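Local atomic coordinates of restriction endonuclease AspBHI (PDB entry 4OC8), a protein that cleaves DNA as a modification-dependent restriction endonuclease, probably binding modified sites through its N-terminal region and cutting with a nuclease domain of the PD-(D/E)XK type. Residues Leu118-Thr126 against Arg135-Gly143; Glu297-Lys305 against Arg324-Thr335. One frame throughout, in Å; residues are numbered along the deposited sequence.

Contact 1: Leu118-Thr126 against Arg135-Gly143; sequences LVPPILVFT and RFRGLAVPG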
ATOM      1  N   LEU A 118      19.950 -28.423   7.712  1.00 46.65           N
ATOM      2  CA  LEU A 118      21.208 -27.846   8.178  1.00 44.03           C
ATOM      3  C   LEU A 118      20.984 -26.496   8.846  1.00 45.24           C
ATOM      4  O   LEU A 118      21.802 -26.050   9.653  1.00 47.84           O
ATOM      5  CB  LEU A 118      22.186 -27.682   7.018  1.00 43.39           C
ATOM      6  CG  LEU A 118      22.423 -28.932   6.173  1.00 47.74           C
ATOM      7  CD1 LEU A 118      23.273 -28.596   4.966  1.00 43.74           C
ATOM      8  CD2 LEU A 118      23.070 -30.021   7.010  1.00 40.50           C
ATOM      9  N   VAL A 119      19.876 -25.848   8.504  1.00 35.10           N
ATOM     10  CA  VAL A 119      19.559 -24.549   9.080  1.00 35.97           C
ATOM     11  C   VAL A 119      19.293 -24.666  10.578  1.00 41.57           C
ATOM     12  O   VAL A 119      18.415 -25.414  11.006  1.00 43.13           O
ATOM     13  CB  VAL A 119      18.350 -23.909   8.386  1.00 38.89           C
ATOM     14  CG1 VAL A 119      18.023 -22.572   9.023  1.00 34.59           C
ATOM     15  CG2 VAL A 119      18.629 -23.737   6.907  1.00 35.91           C
ATOM     16  N   PRO A 120      20.067 -23.931  11.384  1.00 44.43           N
ATOM     17  CA  PRO A 120      19.893 -23.967  12.835  1.00 42.25           C
ATOM     18  C   PRO A 120      18.710 -23.119  13.251  1.00 43.30           C
ATOM     19  O   PRO A 120      18.394 -22.148  12.567  1.00 44.22           O
ATOM     20  CB  PRO A 120      21.183 -23.330  13.350  1.00 38.87           C
ATOM     21  CG  PRO A 120      21.590 -22.398  12.269  1.00 39.74           C
ATOM     22  CD  PRO A 120      21.184 -23.058  10.979  1.00 43.51           C
ATOM     23  N   PRO A 121      18.048 -23.489  14.355  1.00 48.84           N
ATOM     24  CA  PRO A 121      17.006 -22.644  14.942  1.00 49.02           C
ATOM     25  C   PRO A 121      17.542 -21.251  15.250  1.00 44.35           C
ATOM     26  O   PRO A 121      18.586 -21.110  15.892  1.00 47.81           O
ATOM     27  CB  PRO A 121      16.658 -23.377  16.242  1.00 36.57           C
ATOM     28  CG  PRO A 121      16.973 -24.794  15.957  1.00 39.49           C
ATOM     29  CD  PRO A 121      18.189 -24.768  15.071  1.00 46.98           C
ATOM     30  N   ILE A 122      16.834 -20.232  14.780  1.00 40.47           N
ATOM     31  CA  ILE A 122      17.221 -18.854  15.018  1.00 34.19           C
ATOM     32  C   ILE A 122      16.402 -18.282  16.163  1.00 30.88           C
ATOM     33  O   ILE A 122      15.184 -18.156  16.058  1.00 36.96           O
ATOM     34  CB  ILE A 122      17.022 -17.997  13.754  1.00 36.32           C
ATOM     35  CG1 ILE A 122      17.976 -18.456  12.648  1.00 31.48           C
ATOM     36  CG2 ILE A 122      17.239 -16.528  14.065  1.00 38.82           C
ATOM     37  CD1 ILE A 122      17.282 -19.058  11.441  1.00 34.33           C
ATOM     38  N   LEU A 123      17.075 -17.943  17.257  1.00 29.06           N
ATOM     39  CA  LEU A 123      16.410 -17.356  18.414  1.00 35.05           C
ATOM     40  C   LEU A 123      16.655 -15.855  18.484  1.00 36.19           C
ATOM     41  O   LEU A 123      17.779 -15.414  18.717  1.00 45.30           O
ATOM     42  CB  LEU A 123      16.896 -18.013  19.709  1.00 45.38           C
ATOM     43  CG  LEU A 123      16.685 -19.521  19.876  1.00 35.46           C
ATOM     44  CD1 LEU A 123      17.203 -19.957  21.220  1.00 33.58           C
ATOM     45  CD2 LEU A 123      15.221 -19.883  19.733  1.00 31.81           C
ATOM     46  N   VAL A 124      15.596 -15.077  18.292  1.00 34.09           N
ATOM     47  CA  VAL A 124      15.687 -13.620  18.294  1.00 30.68           C
ATOM     48  C   VAL A 124      15.509 -13.025  19.696  1.00 40.28           C
ATOM     49  O   VAL A 124      14.558 -13.354  20.408  1.00 36.76           O
ATOM     50  CB  VAL A 124      14.626 -13.011  17.360  1.00 32.49           C
ATOM     51  CG1 VAL A 124      14.777 -11.502  17.283  1.00 27.19           C
ATOM     52  CG2 VAL A 124      14.724 -13.635  15.976  1.00 34.39           C
ATOM     53  N   PHE A 125      16.434 -12.151  20.086  1.00 38.57           N
ATOM     54  CA  PHE A 125      16.317 -11.404  21.335  1.00 38.42           C
ATOM     55  C   PHE A 125      16.522  -9.918  21.064  1.00 47.42           C
ATOM     56  O   PHE A 125      17.261  -9.548  20.152  1.00 47.01           O
ATOM     57  CB  PHE A 125      17.367 -11.863  22.348  1.00 39.10           C
ATOM     58  CG  PHE A 125      17.134 -13.238  22.897  1.00 39.67           C
ATOM     59  CD1 PHE A 125      17.663 -14.352  22.263  1.00 39.12           C
ATOM     60  CD2 PHE A 125      16.407 -13.417  24.064  1.00 41.03           C
ATOM     61  CE1 PHE A 125      17.459 -15.625  22.775  1.00 41.78           C
ATOM     62  CE2 PHE A 125      16.198 -14.685  24.580  1.00 37.81           C
ATOM     63  CZ  PHE A 125      16.727 -15.791  23.937  1.00 38.26           C
ATOM     64  N   THR A 126      15.874  -9.065  21.852  1.00 50.60           N
ATOM     65  CA  THR A 126      16.144  -7.629  21.785  1.00 43.99           C
ATOM     66  C   THR A 126      16.519  -7.100  23.166  1.00 51.04           C
ATOM     67  O   THR A 126      15.926  -7.490  24.159  1.00 57.45           O
ATOM     68  CB  THR A 126      14.948  -6.826  21.217  1.00 42.66           C
ATOM     69  OG1 THR A 126      13.788  -7.027  22.036  1.00 43.14           O
ATOM     70  CG2 THR A 126      14.646  -7.253  19.794  1.00 39.77           C
ATOM     71  N   ARG A 135      14.728  -9.332  25.970  1.00 43.13           N
ATOM     72  CA  ARG A 135      13.372  -9.790  25.725  1.00 50.24           C
ATOM     73  C   ARG A 135      13.372 -10.762  24.544  1.00 50.11           C
ATOM     74  O   ARG A 135      13.789 -10.408  23.435  1.00 50.49           O
ATOM     75  CB  ARG A 135      12.449  -8.604  25.441  1.00 46.67           C
ATOM     76  CG  ARG A 135      10.997  -8.981  25.218  1.00 48.75           C
ATOM     77  CD  ARG A 135      10.159  -7.757  24.907  1.00 46.83           C
ATOM     78  NE  ARG A 135      10.202  -6.789  25.997  1.00 54.77           N
ATOM     79  CZ  ARG A 135       9.264  -6.672  26.930  1.00 57.78           C
ATOM     80  NH1 ARG A 135       8.197  -7.457  26.900  1.00 62.72           N
ATOM     81  NH2 ARG A 135       9.387  -5.763  27.887  1.00 58.76           N
ATOM     82  N   PHE A 136      12.917 -11.988  24.794  1.00 41.15           N
ATOM     83  CA  PHE A 136      12.819 -13.000  23.748  1.00 39.54           C
ATOM     84  C   PHE A 136      11.690 -12.648  22.788  1.00 40.40           C
ATOM     85  O   PHE A 136      10.547 -12.460  23.203  1.00 35.92           O
ATOM     86  CB  PHE A 136      12.589 -14.386  24.353  1.00 38.09           C
ATOM     87  CG  PHE A 136      12.445 -15.477  23.328  1.00 33.82           C
ATOM     88  CD1 PHE A 136      13.525 -15.866  22.551  1.00 31.23           C
ATOM     89  CD2 PHE A 136      11.231 -16.114  23.140  1.00 35.29           C
ATOM     90  CE1 PHE A 136      13.397 -16.860  21.608  1.00 29.96           C
ATOM     91  CE2 PHE A 136      11.098 -17.113  22.196  1.00 39.23           C
ATOM     92  CZ  PHE A 136      12.184 -17.487  21.431  1.00 34.70           C
ATOM     93  N   ARG A 137      12.017 -12.555  21.503  1.00 36.89           N
ATOM     94  CA  ARG A 137      11.063 -12.078  20.510  1.00 36.99           C
ATOM     95  C   ARG A 137      10.438 -13.200  19.698  1.00 36.95           C
ATOM     96  O   ARG A 137       9.407 -13.007  19.052  1.00 40.01           O
ATOM     97  CB  ARG A 137      11.716 -11.054  19.581  1.00 33.42           C
ATOM     98  CG  ARG A 137      12.062  -9.742  20.264  1.00 39.14           C
ATOM     99  CD  ARG A 137      10.966  -9.313  21.221  1.00 40.05           C
ATOM    100  NE  ARG A 137      11.075  -7.906  21.587  1.00 58.24           N
ATOM    101  CZ  ARG A 137      10.199  -6.970  21.232  1.00 58.40           C
ATOM    102  NH1 ARG A 137       9.138  -7.295  20.507  1.00 50.00           N
ATOM    103  NH2 ARG A 137      10.379  -5.712  21.612  1.00 66.92           N
ATOM    104  N   GLY A 138      11.064 -14.369  19.728  1.00 35.60           N
ATOM    105  CA  GLY A 138      10.521 -15.523  19.042  1.00 34.69           C
ATOM    106  C   GLY A 138      11.538 -16.421  18.358  1.00 39.30           C
ATOM    107  O   GLY A 138      12.738 -16.144  18.334  1.00 36.89           O
ATOM    108  N   LEU A 139      11.034 -17.512  17.797  1.00 38.19           N
ATOM    109  CA  LEU A 139      11.835 -18.439  17.019  1.00 32.68           C
ATOM    110  C   LEU A 139      11.584 -18.110  15.560  1.00 33.75           C
ATOM    111  O   LEU A 139      10.437 -17.931  15.152  1.00 37.78           O
ATOM    112  CB  LEU A 139      11.412 -19.875  17.330  1.00 23.20           C
ATOM    113  CG  LEU A 139      11.721 -20.946  16.290  1.00 26.82           C
ATOM    114  CD1 LEU A 139      13.163 -21.410  16.397  1.00 30.95           C
ATOM    115  CD2 LEU A 139      10.759 -22.107  16.435  1.00 25.76           C
ATOM    116  N   ALA A 140      12.644 -18.023  14.769  1.00 33.17           N
ATOM    117  CA  ALA A 140      12.494 -17.497  13.419  1.00 36.96           C
ATOM    118  C   ALA A 140      13.075 -18.384  12.329  1.00 35.96           C
ATOM    119  O   ALA A 140      13.961 -19.200  12.577  1.00 40.04           O
ATOM    120  CB  ALA A 140      13.090 -16.100  13.335  1.00 39.40           C
ATOM    121  N   VAL A 141      12.565 -18.204  11.116  1.00 33.10           N
ATOM    122  CA  VAL A 141      13.087 -18.894   9.944  1.00 40.37           C
ATOM    123  C   VAL A 141      13.489 -17.884   8.865  1.00 41.99           C
ATOM    124  O   VAL A 141      12.955 -16.775   8.822  1.00 43.56           O
ATOM    125  CB  VAL A 141      12.056 -19.886   9.371  1.00 32.86           C
ATOM    126  CG1 VAL A 141      11.761 -20.978  10.384  1.00 31.97           C
ATOM    127  CG2 VAL A 141      10.782 -19.159   8.974  1.00 30.97           C
ATOM    128  N   PRO A 142      14.447 -18.256   8.001  1.00 37.86           N
ATOM    129  CA  PRO A 142      14.859 -17.387   6.896  1.00 31.08           C
ATOM    130  C   PRO A 142      13.730 -17.154   5.904  1.00 33.90           C
ATOM    131  O   PRO A 142      12.964 -18.071   5.616  1.00 40.22           O
ATOM    132  CB  PRO A 142      15.963 -18.195   6.215  1.00 31.05           C
ATOM    133  CG  PRO A 142      16.482 -19.090   7.276  1.00 39.00           C
ATOM    134  CD  PRO A 142      15.301 -19.451   8.106  1.00 39.23           C
ATOM    135  N   GLY A 143      13.635 -15.933   5.389  1.00 37.02           N
ATOM    136  CA  GLY A 143      12.663 -15.616   4.362  1.00 27.29           C
ATOM    137  C   GLY A 143      11.362 -15.071   4.912  1.00 32.67           C
ATOM    138  O   GLY A 143      11.228 -14.806   6.108  1.00 31.86           O
TER
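Backbone bonds frame an antiparallel pairing: at one end Ala-140 N donates to Ile-122 O (2.9 Å), at the other Thr-126 and Arg-135 exchange bonds both ways. Between them the register slips: Leu-123 faces Leu-139 but Phe-125 faces Phe-136, and Val-124 takes Arg-137 N on its O (2.9 Å) while giving its own N-H to Gly-138 O (3.1 Å). Arg-137 and Gly-138 together stand opposite Val-124, a beta bulge in the hairpin of strands 122-127 and 133-142, in the N-terminal, probably PUA-like region; at the backbone angles of Gly-138 (phi 141°) a CB would press on the carbonyl O of Arg-137.

One side-chain hydrogen bond crosses: Arg-137 NE donates to Thr-126 OG1 (2.9 Å), tilted 24° out of the guanidinium plane. A bend at chi2 (-40°) folds the arginine across Thr-126 at about a right angle. A leucine in place of Arg-137 would probably leave Thr-126 OG1 without this donor.

Apolar contacts occupy both faces. Beside Leu-123, the Phe-125 and Phe-136 rings meet obliquely, Phe-136 CD1 over the rim of Phe-125; Leu-123 CD2 meets the Phe-136 edge at CE1 (4.0 Å). On the other face, Val-124 CG2 packs on Ala-140 CB, and Ile-122 CD1 touches Pro-142 CD.

Contact 2: Glu297-Lys305 against Arg324-Thr335; sequences EVDFALEAK and RIKHREFGVLVT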
ATOM      1  N   GLU A 297      -6.417   2.038  -7.970  1.00 41.64           N
ATOM      2  CA  GLU A 297      -5.960   3.323  -7.468  1.00 40.40           C
ATOM      3  C   GLU A 297      -6.931   3.851  -6.431  1.00 40.42           C
ATOM      4  O   GLU A 297      -8.145   3.720  -6.577  1.00 45.68           O
ATOM      5  CB  GLU A 297      -5.789   4.335  -8.601  1.00 49.48           C
ATOM      6  CG  GLU A 297      -4.449   4.255  -9.303  1.00 60.69           C
ATOM      7  CD  GLU A 297      -4.259   5.368 -10.317  1.00 80.38           C
ATOM      8  OE1 GLU A 297      -5.237   6.103 -10.584  1.00 89.22           O
ATOM      9  OE2 GLU A 297      -3.133   5.510 -10.842  1.00 72.68           O
ATOM     10  N   VAL A 298      -6.382   4.433  -5.375  1.00 43.88           N
ATOM     11  CA  VAL A 298      -7.164   5.041  -4.315  1.00 47.72           C
ATOM     12  C   VAL A 298      -6.661   6.464  -4.154  1.00 46.01           C
ATOM     13  O   VAL A 298      -5.470   6.722  -4.314  1.00 48.13           O
ATOM     14  CB  VAL A 298      -7.005   4.270  -2.990  1.00 38.85           C
ATOM     15  CG1 VAL A 298      -7.635   2.892  -3.103  1.00 36.36           C
ATOM     16  CG2 VAL A 298      -5.536   4.157  -2.600  1.00 44.01           C
ATOM     17  N   ASP A 299      -7.559   7.396  -3.868  1.00 45.57           N
ATOM     18  CA  ASP A 299      -7.138   8.779  -3.698  1.00 49.31           C
ATOM     19  C   ASP A 299      -7.030   9.145  -2.226  1.00 50.77           C
ATOM     20  O   ASP A 299      -7.757   8.609  -1.389  1.00 54.88           O
ATOM     21  CB  ASP A 299      -8.069   9.744  -4.441  1.00 55.37           C
ATOM     22  CG  ASP A 299      -9.545   9.446  -4.206  1.00 80.07           C
ATOM     23  OD1 ASP A 299      -9.869   8.705  -3.254  1.00 76.04           O
ATOM     24  OD2 ASP A 299     -10.384   9.963  -4.976  1.00 91.69           O
ATOM     25  N   PHE A 300      -6.107  10.044  -1.904  1.00 43.91           N
ATOM     26  CA  PHE A 300      -6.013  10.545  -0.537  1.00 44.39           C
ATOM     27  C   PHE A 300      -5.871  12.056  -0.489  1.00 47.72           C
ATOM     28  O   PHE A 300      -5.406  12.670  -1.439  1.00 45.22           O
ATOM     29  CB  PHE A 300      -4.865   9.883   0.229  1.00 37.39           C
ATOM     30  CG  PHE A 300      -3.508  10.147  -0.355  1.00 38.87           C
ATOM     31  CD1 PHE A 300      -3.019   9.364  -1.390  1.00 45.25           C
ATOM     32  CD2 PHE A 300      -2.715  11.167   0.137  1.00 39.88           C
ATOM     33  CE1 PHE A 300      -1.766   9.599  -1.930  1.00 45.90           C
ATOM     34  CE2 PHE A 300      -1.460  11.408  -0.400  1.00 49.37           C
ATOM     35  CZ  PHE A 300      -0.985  10.622  -1.433  1.00 44.89           C
ATOM     36  N   ALA A 301      -6.280  12.653   0.624  1.00 50.23           N
ATOM     37  CA  ALA A 301      -6.118  14.091   0.804  1.00 39.18           C
ATOM     38  C   ALA A 301      -4.897  14.369   1.667  1.00 40.37           C
ATOM     39  O   ALA A 301      -4.682  13.706   2.673  1.00 42.01           O
ATOM     40  CB  ALA A 301      -7.363  14.697   1.431  1.00 42.17           C
ATOM     41  N   LEU A 302      -4.098  15.349   1.266  1.00 38.97           N
ATOM     42  CA  LEU A 302      -2.899  15.718   2.005  1.00 39.12           C
ATOM     43  C   LEU A 302      -3.130  16.999   2.808  1.00 47.52           C
ATOM     44  O   LEU A 302      -3.785  17.930   2.337  1.00 46.84           O
ATOM     45  CB  LEU A 302      -1.727  15.900   1.042  1.00 33.84           C
ATOM     46  CG  LEU A 302      -0.367  16.252   1.646  1.00 41.33           C
ATOM     47  CD1 LEU A 302       0.081  15.179   2.617  1.00 42.59           C
ATOM     48  CD2 LEU A 302       0.672  16.447   0.554  1.00 36.64           C
ATOM     49  N   GLU A 303      -2.604  17.033   4.026  1.00 40.96           N
ATOM     50  CA  GLU A 303      -2.677  18.223   4.864  1.00 40.65           C
ATOM     51  C   GLU A 303      -1.326  18.410   5.523  1.00 42.76           C
ATOM     52  O   GLU A 303      -0.820  17.500   6.175  1.00 45.18           O
ATOM     53  CB  GLU A 303      -3.767  18.081   5.929  1.00 37.96           C
ATOM     54  CG  GLU A 303      -3.882  19.278   6.868  1.00 50.26           C
ATOM     55  CD  GLU A 303      -4.600  20.471   6.243  1.00 59.07           C
ATOM     56  OE1 GLU A 303      -5.587  20.261   5.504  1.00 50.61           O
ATOM     57  OE2 GLU A 303      -4.180  21.620   6.497  1.00 61.36           O
ATOM     58  N   ALA A 304      -0.729  19.579   5.340  1.00 41.64           N
ATOM     59  CA  ALA A 304       0.611  19.821   5.861  1.00 40.01           C
ATOM     60  C   ALA A 304       0.638  21.025   6.785  1.00 45.11           C
ATOM     61  O   ALA A 304       0.334  22.145   6.377  1.00 56.26           O
ATOM     62  CB  ALA A 304       1.591  20.000   4.726  1.00 40.87           C
ATOM     63  N   LYS A 305       1.005  20.786   8.038  1.00 42.24           N
ATOM     64  CA  LYS A 305       1.031  21.842   9.037  1.00 43.39           C
ATOM     65  C   LYS A 305       2.446  22.085   9.538  1.00 37.77           C
ATOM     66  O   LYS A 305       2.966  21.316  10.338  1.00 43.44           O
ATOM     67  CB  LYS A 305       0.108  21.496  10.210  1.00 43.77           C
ATOM     68  CG  LYS A 305      -1.348  21.264   9.818  1.00 47.43           C
ATOM     69  CD  LYS A 305      -1.938  22.458   9.071  1.00 54.27           C
ATOM     70  CE  LYS A 305      -1.981  23.707   9.933  1.00 49.37           C
ATOM     71  NZ  LYS A 305      -2.618  24.846   9.214  1.00 66.61           N
ATOM     72  N   ARG A 324     -12.029  17.170   4.182  1.00 51.78           N
ATOM     73  CA  ARG A 324     -11.496  16.975   2.832  1.00 48.58           C
ATOM     74  C   ARG A 324     -11.405  15.513   2.373  1.00 57.67           C
ATOM     75  O   ARG A 324     -11.183  15.255   1.188  1.00 54.20           O
ATOM     76  CB  ARG A 324     -10.143  17.675   2.669  1.00 43.58           C
ATOM     77  CG  ARG A 324     -10.263  19.182   2.507  1.00 52.19           C
ATOM     78  CD  ARG A 324      -8.912  19.869   2.541  1.00 47.62           C
ATOM     79  NE  ARG A 324      -7.969  19.262   1.612  1.00 45.59           N
ATOM     80  CZ  ARG A 324      -6.738  18.890   1.942  1.00 45.78           C
ATOM     81  NH1 ARG A 324      -6.301  19.073   3.181  1.00 46.00           N
ATOM     82  NH2 ARG A 324      -5.944  18.340   1.035  1.00 40.49           N
ATOM     83  N   ILE A 325     -11.570  14.557   3.287  1.00 55.26           N
ATOM     84  CA  ILE A 325     -11.486  13.146   2.888  1.00 57.87           C
ATOM     85  C   ILE A 325     -12.844  12.480   2.695  1.00 59.70           C
ATOM     86  O   ILE A 325     -12.929  11.255   2.610  1.00 68.16           O
ATOM     87  CB  ILE A 325     -10.658  12.286   3.874  1.00 50.19           C
ATOM     88  CG1 ILE A 325     -11.338  12.220   5.240  1.00 45.75           C
ATOM     89  CG2 ILE A 325      -9.233  12.806   3.985  1.00 45.21           C
ATOM     90  CD1 ILE A 325     -10.539  11.476   6.260  1.00 40.77           C
ATOM     91  N   LYS A 326     -13.899  13.286   2.630  1.00 56.59           N
ATOM     92  CA  LYS A 326     -15.256  12.769   2.461  1.00 70.35           C
ATOM     93  C   LYS A 326     -15.370  11.824   1.268  1.00 76.06           C
ATOM     94  O   LYS A 326     -15.847  10.697   1.404  1.00 86.79           O
ATOM     95  CB  LYS A 326     -16.257  13.920   2.301  1.00 81.17           C
ATOM     96  CG  LYS A 326     -16.894  14.421   3.596  1.00 79.97           C
ATOM     97  CD  LYS A 326     -17.940  13.443   4.122  1.00 88.03           C
ATOM     98  CE  LYS A 326     -18.872  14.104   5.131  1.00 72.73           C
ATOM     99  NZ  LYS A 326     -18.136  14.731   6.264  1.00 87.48           N
ATOM    100  N   HIS A 327     -14.923  12.286   0.104  1.00 67.16           N
ATOM    101  CA  HIS A 327     -15.069  11.518  -1.128  1.00 71.47           C
ATOM    102  C   HIS A 327     -13.800  10.758  -1.491  1.00 79.57           C
ATOM    103  O   HIS A 327     -13.678  10.231  -2.598  1.00 88.19           O
ATOM    104  CB  HIS A 327     -15.472  12.434  -2.286  1.00 78.98           C
ATOM    105  CG  HIS A 327     -16.822  13.065  -2.119  1.00 97.00           C
ATOM    106  ND1 HIS A 327     -17.204  14.195  -2.807  1.00 86.28           N
ATOM    107  CD2 HIS A 327     -17.878  12.719  -1.343  1.00 89.38           C
ATOM    108  CE1 HIS A 327     -18.437  14.522  -2.461  1.00 86.14           C
ATOM    109  NE2 HIS A 327     -18.868  13.643  -1.575  1.00 85.79           N
ATOM    110  N   ARG A 328     -12.859  10.703  -0.557  1.00 74.51           N
ATOM    111  CA  ARG A 328     -11.594  10.019  -0.796  1.00 63.01           C
ATOM    112  C   ARG A 328     -11.377   8.904   0.221  1.00 59.40           C
ATOM    113  O   ARG A 328     -12.004   8.886   1.279  1.00 63.61           O
ATOM    114  CB  ARG A 328     -10.440  11.019  -0.778  1.00 60.47           C
ATOM    115  CG  ARG A 328     -10.732  12.257  -1.610  1.00 64.95           C
ATOM    116  CD  ARG A 328      -9.501  12.789  -2.309  1.00 61.53           C
ATOM    117  NE  ARG A 328      -9.837  13.327  -3.624  1.00 58.53           N
ATOM    118  CZ  ARG A 328     -10.285  14.560  -3.831  1.00 69.00           C
ATOM    119  NH1 ARG A 328     -10.451  15.386  -2.804  1.00 69.02           N
ATOM    120  NH2 ARG A 328     -10.565  14.966  -5.063  1.00 64.37           N
ATOM    121  N   GLU A 329     -10.495   7.970  -0.113  1.00 55.06           N
ATOM    122  CA  GLU A 329     -10.297   6.779   0.706  1.00 58.09           C
ATOM    123  C   GLU A 329      -9.653   7.102   2.044  1.00 46.93           C
ATOM    124  O   GLU A 329     -10.072   6.587   3.081  1.00 55.74           O
ATOM    125  CB  GLU A 329      -9.456   5.742  -0.043  1.00 59.51           C
ATOM    126  CG  GLU A 329      -9.891   5.520  -1.485  1.00 73.49           C
ATOM    127  CD  GLU A 329     -11.334   5.070  -1.613  1.00 94.17           C
ATOM    128  OE1 GLU A 329     -11.846   4.411  -0.681  1.00101.70           O
ATOM    129  OE2 GLU A 329     -11.955   5.380  -2.652  1.00103.74           O
ATOM    130  N   PHE A 330      -8.633   7.952   2.022  1.00 39.64           N
ATOM    131  CA  PHE A 330      -7.962   8.336   3.260  1.00 41.16           C
ATOM    132  C   PHE A 330      -7.277   9.708   3.208  1.00 39.72           C
ATOM    133  O   PHE A 330      -7.339  10.416   2.202  1.00 39.61           O
ATOM    134  CB  PHE A 330      -6.971   7.250   3.689  1.00 37.06           C
ATOM    135  CG  PHE A 330      -5.809   7.075   2.753  1.00 41.87           C
ATOM    136  CD1 PHE A 330      -5.956   6.383   1.557  1.00 40.29           C
ATOM    137  CD2 PHE A 330      -4.562   7.588   3.079  1.00 32.20           C
ATOM    138  CE1 PHE A 330      -4.884   6.215   0.700  1.00 33.05           C
ATOM    139  CE2 PHE A 330      -3.488   7.422   2.230  1.00 32.49           C
ATOM    140  CZ  PHE A 330      -3.646   6.733   1.038  1.00 36.87           C
ATOM    141  N   GLY A 331      -6.636  10.077   4.312  1.00 32.63           N
ATOM    142  CA  GLY A 331      -5.908  11.328   4.391  1.00 36.96           C
ATOM    143  C   GLY A 331      -4.564  11.181   5.083  1.00 42.25           C
ATOM    144  O   GLY A 331      -4.409  10.350   5.976  1.00 47.91           O
ATOM    145  N   VAL A 332      -3.588  11.978   4.661  1.00 37.65           N
ATOM    146  CA  VAL A 332      -2.284  12.028   5.312  1.00 37.92           C
ATOM    147  C   VAL A 332      -2.072  13.416   5.902  1.00 37.99           C
ATOM    148  O   VAL A 332      -2.306  14.423   5.238  1.00 40.49           O
ATOM    149  CB  VAL A 332      -1.122  11.744   4.327  1.00 35.95           C
ATOM    150  CG1 VAL A 332       0.186  11.577   5.084  1.00 36.47           C
ATOM    151  CG2 VAL A 332      -1.403  10.517   3.491  1.00 29.99           C
ATOM    152  N   LEU A 333      -1.635  13.464   7.155  1.00 38.49           N
ATOM    153  CA  LEU A 333      -1.335  14.725   7.812  1.00 32.70           C
ATOM    154  C   LEU A 333       0.125  14.757   8.195  1.00 36.59           C
ATOM    155  O   LEU A 333       0.548  14.039   9.098  1.00 49.63           O
ATOM    156  CB  LEU A 333      -2.195  14.913   9.060  1.00 32.71           C
ATOM    157  CG  LEU A 333      -1.886  16.169   9.877  1.00 36.16           C
ATOM    158  CD1 LEU A 333      -3.136  17.004  10.059  1.00 41.06           C
ATOM    159  CD2 LEU A 333      -1.285  15.813  11.226  1.00 41.70           C
ATOM    160  N   VAL A 334       0.897  15.588   7.506  1.00 41.21           N
ATOM    161  CA  VAL A 334       2.308  15.756   7.821  1.00 42.84           C
ATOM    162  C   VAL A 334       2.502  17.017   8.658  1.00 40.76           C
ATOM    163  O   VAL A 334       1.960  18.068   8.337  1.00 46.76           O
ATOM    164  CB  VAL A 334       3.157  15.838   6.541  1.00 34.96           C
ATOM    165  CG1 VAL A 334       4.623  16.054   6.881  1.00 28.95           C
ATOM    166  CG2 VAL A 334       2.972  14.579   5.710  1.00 34.57           C
ATOM    167  N   THR A 335       3.259  16.907   9.740  1.00 38.26           N
ATOM    168  CA  THR A 335       3.505  18.055  10.598  1.00 43.53           C
ATOM    169  C   THR A 335       4.887  18.009  11.233  1.00 43.37           C
ATOM    170  O   THR A 335       5.366  16.945  11.635  1.00 42.67           O
ATOM    171  CB  THR A 335       2.451  18.169  11.714  1.00 48.59           C
ATOM    172  OG1 THR A 335       2.876  19.151  12.669  1.00 44.74           O
ATOM    173  CG2 THR A 335       2.273  16.834  12.417  1.00 41.55           C
TER
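Ala-301, Glu-303 and Lys-305 set the parallel register of strand 297-305 against 330-335, whose axes approach to 4.4 Å at 30°. Their N-H groups donate in turn to Phe-330 O, Val-332 O and Val-334 O, and the return bonds run from Val-332 N to Ala-301 O and from Val-334 N to Glu-303 O, each 2.9 Å. At the start of the pairing Glu-329 N meets Asp-299 OD1 nearly along its C-O axis.

Helix 315-324 connects the two strands in a beta-alpha-beta unit, and Glu-303, Ala-304 and Lys-305 match the (D/E)XK part of the PD-(D/E)XK signature in sequence, consistent with a place near the active site.

Arg-324 ends that helix. Its NH1 and NH2 (2.6 Å) both reach Leu-302 O, which lies in the guanidinium plane, but from one face of the carbonyl, NH1 well above its plane. NH1 also forms a salt bridge to Glu-303 OE1 (2.7 Å). Arg-320 is a second partner of Glu-303, and Asp-282 takes Arg-324 NE. Ala-301 CB rests over the rim of one guanidinium face.

On the opposite face of the sheet Phe-300 CB sits over the centre of the Phe-330 ring, 3.4 Å from its centroid. Both rings have CG between the backbone N and the carbonyl carbon (chi1 62° and 66°), and so run alongside each other, nearly parallel but with little overlap. Val-298 CG2 meets the Phe-330 edge at CE1 (3.9 Å).

How the contacts relate
From the N terminus the chain first reaches contact 1, where 135-143 returns on 118-126 after eight residues and closes a hairpin within the large mixed sheet of the N-terminal region. It then runs through two further long strands of that sheet and several helices before entering the nuclease domain. Contact 2 closes a longer loop, with 18 residues, half of them helical, between 297-305 and 324-335, and joins the central strand 294-305 to its neighbour 330-335 in the five-stranded sheet. The contacts follow in series and neither nest nor cross. They lie on opposite sides of the chain's centre, with their own centres 39 Å apart and nearest atoms about 25 Å apart, so each ties together a separate part of the fold.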